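Iron-chelator utilization protein (Thermobifida fusca TM51, PDB 4YHB) probably uses its bound FAD to reduce the iron of ferric siderophores, releasing the metal for use by the cell. Local coordinates at residues F58-P61 with E62-E65; G226-A229 with D230-K233; G243-R246 with G247-E251. One frame throughout, in Å; residues are numbered along the deposited sequence.

Interaction 1 (F58-P61 with E62-E65); sequences FPNP and ETGE
The backbone of N60 grips the far side of the turn twice: N60 N donates to E65 O at 2.7 Å, and N60 O accepts from G64 N at 2.9 Å. The first of these bonds is nearly straight, at 168°. The second is more bent and reaches the carbonyl oxygen from a tilted direction. Between them the four residues P61, E62, T63 and G64 fold into a tight loop. The N60 amide turns in toward the loop backbone. Its CG lies anti to the backbone N (chi1 -175°), and this swings the amide toward the E62-T63 backbone. There OD1 takes two N-H groups. E62 N comes in the plane of the amide at 2.7 Å, while T63 N, 3.0 Å from OD1, sits above that plane. The bond from E62 N makes an Asx turn, in the surface loop between strand 53-57 of the flavin-binding barrel and strand 71-72. T63 meets the N60 amide with its hydroxyl, OG1 lying 3.7 Å from N60 CG. G64 has a positive phi of 85°, where a side chain would press on the carbonyl of T63. P61 and E62 form the exposed crest, and the E62 carboxylate leads away from the turn. At the base, P59 CA makes a CA-H...O contact with E65 O at 3.4 Å, and the P59 ring touches H66 and L126.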
ATOM      1  N   PHE A  58       6.903 -13.217  -7.809  1.00 19.84           N
ATOM      2  CA  PHE A  58       5.896 -13.842  -8.663  1.00 19.11           C
ATOM      3  C   PHE A  58       6.502 -14.855  -9.635  1.00 19.59           C
ATOM      4  O   PHE A  58       7.665 -14.721 -10.031  1.00 21.64           O
ATOM      5  CB  PHE A  58       5.143 -12.765  -9.478  1.00 16.46           C
ATOM      6  CG  PHE A  58       4.297 -11.824  -8.646  1.00 17.88           C
ATOM      7  CD1 PHE A  58       2.970 -12.125  -8.373  1.00 19.40           C
ATOM      8  CD2 PHE A  58       4.826 -10.642  -8.149  1.00 20.45           C
ATOM      9  CE1 PHE A  58       2.182 -11.267  -7.621  1.00 20.30           C
ATOM     10  CE2 PHE A  58       4.039  -9.774  -7.382  1.00 18.95           C
ATOM     11  CZ  PHE A  58       2.724 -10.091  -7.119  1.00 21.31           C
ATOM     12  N   PRO A  59       5.698 -15.839 -10.069  1.00 22.92           N
ATOM     13  CA  PRO A  59       6.113 -16.729 -11.163  1.00 27.14           C
ATOM     14  C   PRO A  59       6.117 -15.993 -12.501  1.00 33.36           C
ATOM     15  O   PRO A  59       5.402 -14.999 -12.646  1.00 26.48           O
ATOM     16  CB  PRO A  59       5.040 -17.822 -11.153  1.00 25.83           C
ATOM     17  CG  PRO A  59       3.813 -17.098 -10.660  1.00 26.07           C
ATOM     18  CD  PRO A  59       4.337 -16.160  -9.591  1.00 22.11           C
ATOM     19  N   ASN A  60       6.925 -16.454 -13.450  1.00 35.51           N
ATOM     20  CA  ASN A  60       6.818 -15.983 -14.824  1.00 44.07           C
ATOM     21  C   ASN A  60       5.755 -16.801 -15.537  1.00 50.18           C
ATOM     22  O   ASN A  60       5.893 -18.018 -15.677  1.00 56.71           O
ATOM     23  CB  ASN A  60       8.154 -16.088 -15.556  1.00 47.32           C
ATOM     24  CG  ASN A  60       8.107 -15.489 -16.954  1.00 50.68           C
ATOM     25  OD1 ASN A  60       7.192 -15.754 -17.734  1.00 55.78           O
ATOM     26  ND2 ASN A  60       9.097 -14.667 -17.270  1.00 45.36           N
ATOM     27  N   PRO A  61       4.688 -16.134 -15.996  1.00 52.43           N
ATOM     28  CA  PRO A  61       3.552 -16.800 -16.640  1.00 56.63           C
ATOM     29  C   PRO A  61       3.933 -17.513 -17.935  1.00 61.94           C
ATOM     30  O   PRO A  61       3.245 -18.451 -18.344  1.00 65.14           O
ATOM     31  CB  PRO A  61       2.593 -15.643 -16.924  1.00 53.77           C
ATOM     32  CG  PRO A  61       3.483 -14.465 -17.054  1.00 52.09           C
ATOM     33  CD  PRO A  61       4.547 -14.668 -16.025  1.00 46.78           C
ATOM     34  N   GLU A  62       5.015 -17.078 -18.572  1.00 59.45           N
ATOM     35  CA  GLU A  62       5.428 -17.676 -19.836  1.00 66.63           C
ATOM     36  C   GLU A  62       6.445 -18.801 -19.654  1.00 65.41           C
ATOM     37  O   GLU A  62       6.264 -19.893 -20.192  1.00 68.81           O
ATOM     38  CB  GLU A  62       5.989 -16.607 -20.772  1.00 68.63           C
ATOM     39  CG  GLU A  62       4.942 -15.612 -21.247  1.00 75.98           C
ATOM     40  CD  GLU A  62       5.100 -15.262 -22.715  1.00 89.46           C
ATOM     41  OE1 GLU A  62       6.026 -14.491 -23.047  1.00 94.21           O
ATOM     42  OE2 GLU A  62       4.305 -15.768 -23.537  1.00 92.50           O
ATOM     43  N   THR A  63       7.508 -18.540 -18.899  1.00 60.93           N
ATOM     44  CA  THR A  63       8.558 -19.537 -18.699  1.00 59.48           C
ATOM     45  C   THR A  63       8.103 -20.653 -17.757  1.00 61.39           C
ATOM     46  O   THR A  63       8.537 -21.801 -17.880  1.00 57.15           O
ATOM     47  CB  THR A  63       9.847 -18.897 -18.135  1.00 55.10           C
ATOM     48  OG1 THR A  63      10.218 -17.774 -18.942  1.00 59.76           O
ATOM     49  CG2 THR A  63      10.987 -19.897 -18.142  1.00 59.76           C
ATOM     50  N   GLY A  64       7.219 -20.314 -16.823  1.00 58.92           N
ATOM     51  CA  GLY A  64       6.852 -21.221 -15.750  1.00 55.43           C
ATOM     52  C   GLY A  64       7.861 -21.100 -14.619  1.00 54.05           C
ATOM     53  O   GLY A  64       7.710 -21.698 -13.549  1.00 44.39           O
ATOM     54  N   GLU A  65       8.900 -20.313 -14.881  1.00 51.84           N
ATOM     55  CA  GLU A  65       9.956 -20.012 -13.922  1.00 49.56           C
ATOM     56  C   GLU A  65       9.402 -19.303 -12.685  1.00 41.08           C
ATOM     57  O   GLU A  65       8.488 -18.490 -12.787  1.00 34.11           O
ATOM     58  CB  GLU A  65      11.020 -19.148 -14.605  1.00 53.69           C
ATOM     59  CG  GLU A  65      12.345 -19.034 -13.875  1.00 58.11           C
ATOM     60  CD  GLU A  65      13.379 -18.265 -14.685  1.00 61.61           C
ATOM     61  OE1 GLU A  65      12.982 -17.559 -15.638  1.00 64.03           O
ATOM     62  OE2 GLU A  65      14.584 -18.371 -14.369  1.00 65.63           O
TER

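Interaction 2 (G226-A229 with D230-K233); sequences GGEA and DALK
The E228 carboxylate lies over the first turn of helix 229-241 and caps its N-terminus. E228 OE1 accepts from A231 N at 3.0 Å, nearly along the C-O axis, and more weakly from D230 N at 2.9 Å. The chain reaches these N-H groups by bending at chi2 (-86°). The other oxygen, OE2, accepts from R258 N. It lies 4.0 Å from D230 OD2, and the two carboxylate planes stand 69° apart. The helix N-terminus, with R257 and K233 on D230, probably eases these like charges. The extended K233 side chain reaches D230 OD1 in a salt bridge, K233 NZ lying 3.1 Å away and above the carboxylate plane. With an alanine at E228, A231 N would probably lose its capping acceptor and R258 N its partner. L232 points toward the loop, with CD1 3.5 Å from G227 N. At G227 (phi 151°) a side chain would strike the carbonyl of G226. The chain turns at G227 between strand 221-226 and the capped helix. This beta-to-alpha connection is consistent with a Rossmann-like domain, as in ferredoxin reductase relatives, with the E228 side chain about 7 Å from the FAD.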
ATOM      1  N   GLY A 226      -0.324   8.899  -0.871  1.00 23.01           N
ATOM      2  CA  GLY A 226       0.345   7.823  -1.578  1.00 19.57           C
ATOM      3  C   GLY A 226      -0.352   7.611  -2.909  1.00 20.63           C
ATOM      4  O   GLY A 226      -1.550   7.813  -3.034  1.00 20.62           O
ATOM      5  N   GLY A 227       0.397   7.204  -3.915  1.00 19.58           N
ATOM      6  CA  GLY A 227      -0.185   6.997  -5.224  1.00 23.89           C
ATOM      7  C   GLY A 227       0.837   7.220  -6.314  1.00 20.94           C
ATOM      8  O   GLY A 227       2.029   6.977  -6.107  1.00 23.23           O
ATOM      9  N   GLU A 228       0.378   7.691  -7.469  1.00 22.66           N
ATOM     10  CA  GLU A 228       1.228   7.786  -8.652  1.00 22.11           C
ATOM     11  C   GLU A 228       2.234   8.922  -8.469  1.00 26.45           C
ATOM     12  O   GLU A 228       1.861  10.036  -8.082  1.00 26.89           O
ATOM     13  CB  GLU A 228       0.377   7.985  -9.904  1.00 22.41           C
ATOM     14  CG  GLU A 228       1.053   7.570 -11.216  1.00 23.56           C
ATOM     15  CD  GLU A 228       1.918   8.672 -11.817  1.00 28.51           C
ATOM     16  OE1 GLU A 228       1.809   9.839 -11.371  1.00 28.07           O
ATOM     17  OE2 GLU A 228       2.699   8.360 -12.739  1.00 26.81           O
ATOM     18  N   ALA A 229       3.503   8.629  -8.752  1.00 21.90           N
ATOM     19  CA  ALA A 229       4.612   9.510  -8.372  1.00 27.97           C
ATOM     20  C   ALA A 229       4.470  10.940  -8.905  1.00 26.19           C
ATOM     21  O   ALA A 229       4.660  11.908  -8.165  1.00 29.24           O
ATOM     22  CB  ALA A 229       5.922   8.915  -8.843  1.00 25.11           C
ATOM     23  N   ASP A 230       4.129  11.068 -10.179  1.00 29.26           N
ATOM     24  CA  ASP A 230       4.038  12.383 -10.811  1.00 30.12           C
ATOM     25  C   ASP A 230       2.838  13.178 -10.300  1.00 35.34           C
ATOM     26  O   ASP A 230       2.910  14.403 -10.177  1.00 31.92           O
ATOM     27  CB  ASP A 230       3.975  12.248 -12.335  1.00 33.72           C
ATOM     28  CG  ASP A 230       5.271  11.715 -12.930  1.00 40.44           C
ATOM     29  OD1 ASP A 230       6.338  11.858 -12.288  1.00 42.39           O
ATOM     30  OD2 ASP A 230       5.224  11.149 -14.046  1.00 43.40           O
ATOM     31  N   ALA A 231       1.741  12.484 -10.006  1.00 29.81           N
ATOM     32  CA  ALA A 231       0.569  13.113  -9.412  1.00 30.59           C
ATOM     33  C   ALA A 231       0.888  13.679  -8.040  1.00 31.93           C
ATOM     34  O   ALA A 231       0.303  14.673  -7.621  1.00 32.14           O
ATOM     35  CB  ALA A 231      -0.594  12.109  -9.318  1.00 28.54           C
ATOM     36  N   LEU A 232       1.832  13.053  -7.345  1.00 29.15           N
ATOM     37  CA  LEU A 232       2.154  13.446  -5.977  1.00 25.63           C
ATOM     38  C   LEU A 232       3.129  14.617  -5.894  1.00 28.58           C
ATOM     39  O   LEU A 232       3.257  15.234  -4.839  1.00 31.81           O
ATOM     40  CB  LEU A 232       2.742  12.254  -5.204  1.00 26.14           C
ATOM     41  CG  LEU A 232       1.755  11.189  -4.717  1.00 30.71           C
ATOM     42  CD1 LEU A 232       2.482  10.070  -3.996  1.00 28.61           C
ATOM     43  CD2 LEU A 232       0.727  11.787  -3.802  1.00 30.31           C
ATOM     44  N   LYS A 233       3.827  14.908  -6.987  1.00 29.32           N
ATOM     45  CA  LYS A 233       4.831  15.982  -6.982  1.00 38.32           C
ATOM     46  C   LYS A 233       4.234  17.358  -6.652  1.00 36.56           C
ATOM     47  O   LYS A 233       4.783  18.075  -5.818  1.00 34.14           O
ATOM     48  CB  LYS A 233       5.572  16.047  -8.319  1.00 37.95           C
ATOM     49  CG  LYS A 233       6.650  14.993  -8.486  1.00 42.48           C
ATOM     50  CD  LYS A 233       7.305  15.099  -9.854  1.00 48.78           C
ATOM     51  CE  LYS A 233       8.099  13.842 -10.197  1.00 57.21           C
ATOM     52  NZ  LYS A 233       8.641  13.888 -11.593  1.00 59.78           N
TER
HETATM   53  O   HOH W   1       3.230   9.985 -14.813  1.00 41.74           O

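Interaction 3 (G243-R246 with G247-E251); sequences GLVR and GRDFE
Three hydrogen bonds tie V245 to the turn that follows it. V245 N donates to D249 OD2 at 2.7 Å, on the anti side of the carboxylate. V245 O accepts D249 N at 2.8 Å in a nearly straight bond (172°), and R248 N at 3.1 Å from above the carbonyl plane. D249 therefore holds both the N-H and the C=O of V245, one with its side chain and one with its backbone. A single beta bridge joins R246 and F250, with G247 N bonded to F250 O. The loop joins helix 229-241, ended at G243 by a Schellman motif, to the edge strand 250-256 of the parallel sheet. At G247 (phi 90°) a side chain would clash with R246 O. Among charged groups, R248 and D249 form a salt bridge whose hydrogen bonds, NH2 to OD2 and NE to OD1, are weak. V245 CG2 sits over one face of the same guanidinium, 3.3 Å from R248 NH2. Apolar contacts centre on F250. Its CG sits between the backbone N and the carbonyl carbon (chi1 70°), which brings the ring back against 244-246. R246 CA lies over one face, 3.8 Å from the F250 ring centroid, a CH-pi contact. L244 CB packs against F250 CD2 at 3.7 Å.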
ATOM      1  N   GLY A 243       4.841  25.574   4.460  1.00 50.67           N
ATOM      2  CA  GLY A 243       5.773  25.496   5.570  1.00 51.07           C
ATOM      3  C   GLY A 243       5.814  24.184   6.332  1.00 52.28           C
ATOM      4  O   GLY A 243       6.415  24.108   7.405  1.00 50.96           O
ATOM      5  N   LEU A 244       5.185  23.146   5.788  1.00 50.88           N
ATOM      6  CA  LEU A 244       5.152  21.854   6.463  1.00 43.32           C
ATOM      7  C   LEU A 244       6.432  21.077   6.198  1.00 47.13           C
ATOM      8  O   LEU A 244       7.066  21.236   5.154  1.00 44.88           O
ATOM      9  CB  LEU A 244       3.933  21.045   6.024  1.00 44.81           C
ATOM     10  CG  LEU A 244       2.582  21.693   6.337  1.00 43.01           C
ATOM     11  CD1 LEU A 244       1.435  20.742   6.029  1.00 40.17           C
ATOM     12  CD2 LEU A 244       2.533  22.137   7.785  1.00 43.43           C
ATOM     13  N   VAL A 245       6.809  20.237   7.154  1.00 41.20           N
ATOM     14  CA  VAL A 245       8.066  19.509   7.074  1.00 45.61           C
ATOM     15  C   VAL A 245       7.835  18.012   6.934  1.00 38.82           C
ATOM     16  O   VAL A 245       7.110  17.413   7.727  1.00 35.74           O
ATOM     17  CB  VAL A 245       8.945  19.776   8.318  1.00 48.40           C
ATOM     18  CG1 VAL A 245      10.227  18.946   8.265  1.00 45.12           C
ATOM     19  CG2 VAL A 245       9.261  21.258   8.431  1.00 48.55           C
ATOM     20  N   ARG A 246       8.462  17.431   5.916  1.00 39.70           N
ATOM     21  CA  ARG A 246       8.418  15.996   5.659  1.00 40.78           C
ATOM     22  C   ARG A 246       8.846  15.200   6.885  1.00 43.49           C
ATOM     23  O   ARG A 246       9.815  15.550   7.556  1.00 42.06           O
ATOM     24  CB  ARG A 246       9.310  15.658   4.461  1.00 47.78           C
ATOM     25  CG  ARG A 246       9.551  14.177   4.223  1.00 52.76           C
ATOM     26  CD  ARG A 246      10.160  13.933   2.843  1.00 62.01           C
ATOM     27  NE  ARG A 246      11.588  14.253   2.800  1.00 74.37           N
ATOM     28  CZ  ARG A 246      12.093  15.438   2.459  1.00 78.55           C
ATOM     29  NH1 ARG A 246      11.292  16.442   2.115  1.00 75.46           N
ATOM     30  NH2 ARG A 246      13.408  15.619   2.456  1.00 76.74           N
ATOM     31  N   GLY A 247       8.102  14.142   7.187  1.00 36.56           N
ATOM     32  CA  GLY A 247       8.422  13.281   8.308  1.00 41.65           C
ATOM     33  C   GLY A 247       7.756  13.733   9.589  1.00 40.92           C
ATOM     34  O   GLY A 247       7.406  12.915  10.433  1.00 42.54           O
ATOM     35  N   ARG A 248       7.569  15.042   9.728  1.00 38.71           N
ATOM     36  CA  ARG A 248       6.948  15.603  10.921  1.00 41.00           C
ATOM     37  C   ARG A 248       5.480  15.975  10.680  1.00 41.39           C
ATOM     38  O   ARG A 248       4.606  15.604  11.459  1.00 37.34           O
ATOM     39  CB  ARG A 248       7.730  16.830  11.395  1.00 45.53           C
ATOM     40  CG  ARG A 248       7.291  17.361  12.755  1.00 55.24           C
ATOM     41  CD  ARG A 248       8.010  18.661  13.100  1.00 61.79           C
ATOM     42  NE  ARG A 248       7.587  19.760  12.235  1.00 66.53           N
ATOM     43  CZ  ARG A 248       8.219  20.926  12.136  1.00 72.11           C
ATOM     44  NH1 ARG A 248       9.315  21.153  12.848  1.00 71.37           N
ATOM     45  NH2 ARG A 248       7.755  21.865  11.321  1.00 75.90           N
ATOM     46  N   ASP A 249       5.221  16.706   9.601  1.00 35.11           N
ATOM     47  CA  ASP A 249       3.871  17.175   9.298  1.00 38.74           C
ATOM     48  C   ASP A 249       3.214  16.328   8.213  1.00 36.35           C
ATOM     49  O   ASP A 249       1.987  16.174   8.175  1.00 33.12           O
ATOM     50  CB  ASP A 249       3.899  18.639   8.857  1.00 36.66           C
ATOM     51  CG  ASP A 249       4.576  19.538   9.871  1.00 46.87           C
ATOM     52  OD1 ASP A 249       4.324  19.366  11.086  1.00 48.92           O
ATOM     53  OD2 ASP A 249       5.366  20.409   9.449  1.00 51.01           O
ATOM     54  N   PHE A 250       4.030  15.794   7.317  1.00 33.13           N
ATOM     55  CA  PHE A 250       3.488  14.993   6.231  1.00 32.93           C
ATOM     56  C   PHE A 250       4.422  13.901   5.755  1.00 36.41           C
ATOM     57  O   PHE A 250       5.600  13.859   6.108  1.00 36.56           O
ATOM     58  CB  PHE A 250       3.116  15.884   5.041  1.00 30.60           C
ATOM     59  CG  PHE A 250       4.302  16.470   4.318  1.00 35.89           C
ATOM     60  CD1 PHE A 250       4.892  15.798   3.259  1.00 33.18           C
ATOM     61  CD2 PHE A 250       4.819  17.702   4.695  1.00 38.54           C
ATOM     62  CE1 PHE A 250       5.982  16.341   2.596  1.00 41.94           C
ATOM     63  CE2 PHE A 250       5.902  18.247   4.041  1.00 37.24           C
ATOM     64  CZ  PHE A 250       6.486  17.571   2.986  1.00 42.43           C
ATOM     65  N   GLU A 251       3.859  13.015   4.947  1.00 29.63           N
ATOM     66  CA  GLU A 251       4.614  12.029   4.202  1.00 32.76           C
ATOM     67  C   GLU A 251       3.962  11.934   2.833  1.00 31.81           C
ATOM     68  O   GLU A 251       2.735  11.906   2.732  1.00 29.64           O
ATOM     69  CB  GLU A 251       4.609  10.679   4.918  1.00 33.14           C
ATOM     70  CG  GLU A 251       5.869   9.888   4.730  1.00 46.66           C
ATOM     71  CD  GLU A 251       7.038  10.483   5.482  1.00 45.05           C
ATOM     72  OE1 GLU A 251       7.739  11.342   4.900  1.00 44.61           O
ATOM     73  OE2 GLU A 251       7.262  10.075   6.647  1.00 47.84           O
TER

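Overall arrangement
The three contacts come one after another along the chain. Interaction 1 belongs to the FAD-binding domain, in a surface loop after barrel strand 53-57. Interactions 2 and 3 both belong to the siderophore-interacting protein family region, with its five-stranded parallel sheet. They bracket helix 229-241: residues 226-233 start it, and 243-251 lead from its end into strand 250-256. Their centres are about 16 Å apart, with nearest atoms about 6 Å apart. Interaction 1 is remote, about 30 Å from interaction 2 and about 41 Å from interaction 3 between centres, and on the opposite side of the chain's centre from the latter. Side chains of interactions 1, 2 and 3 come within about 10, 7 and 11 Å of the FAD.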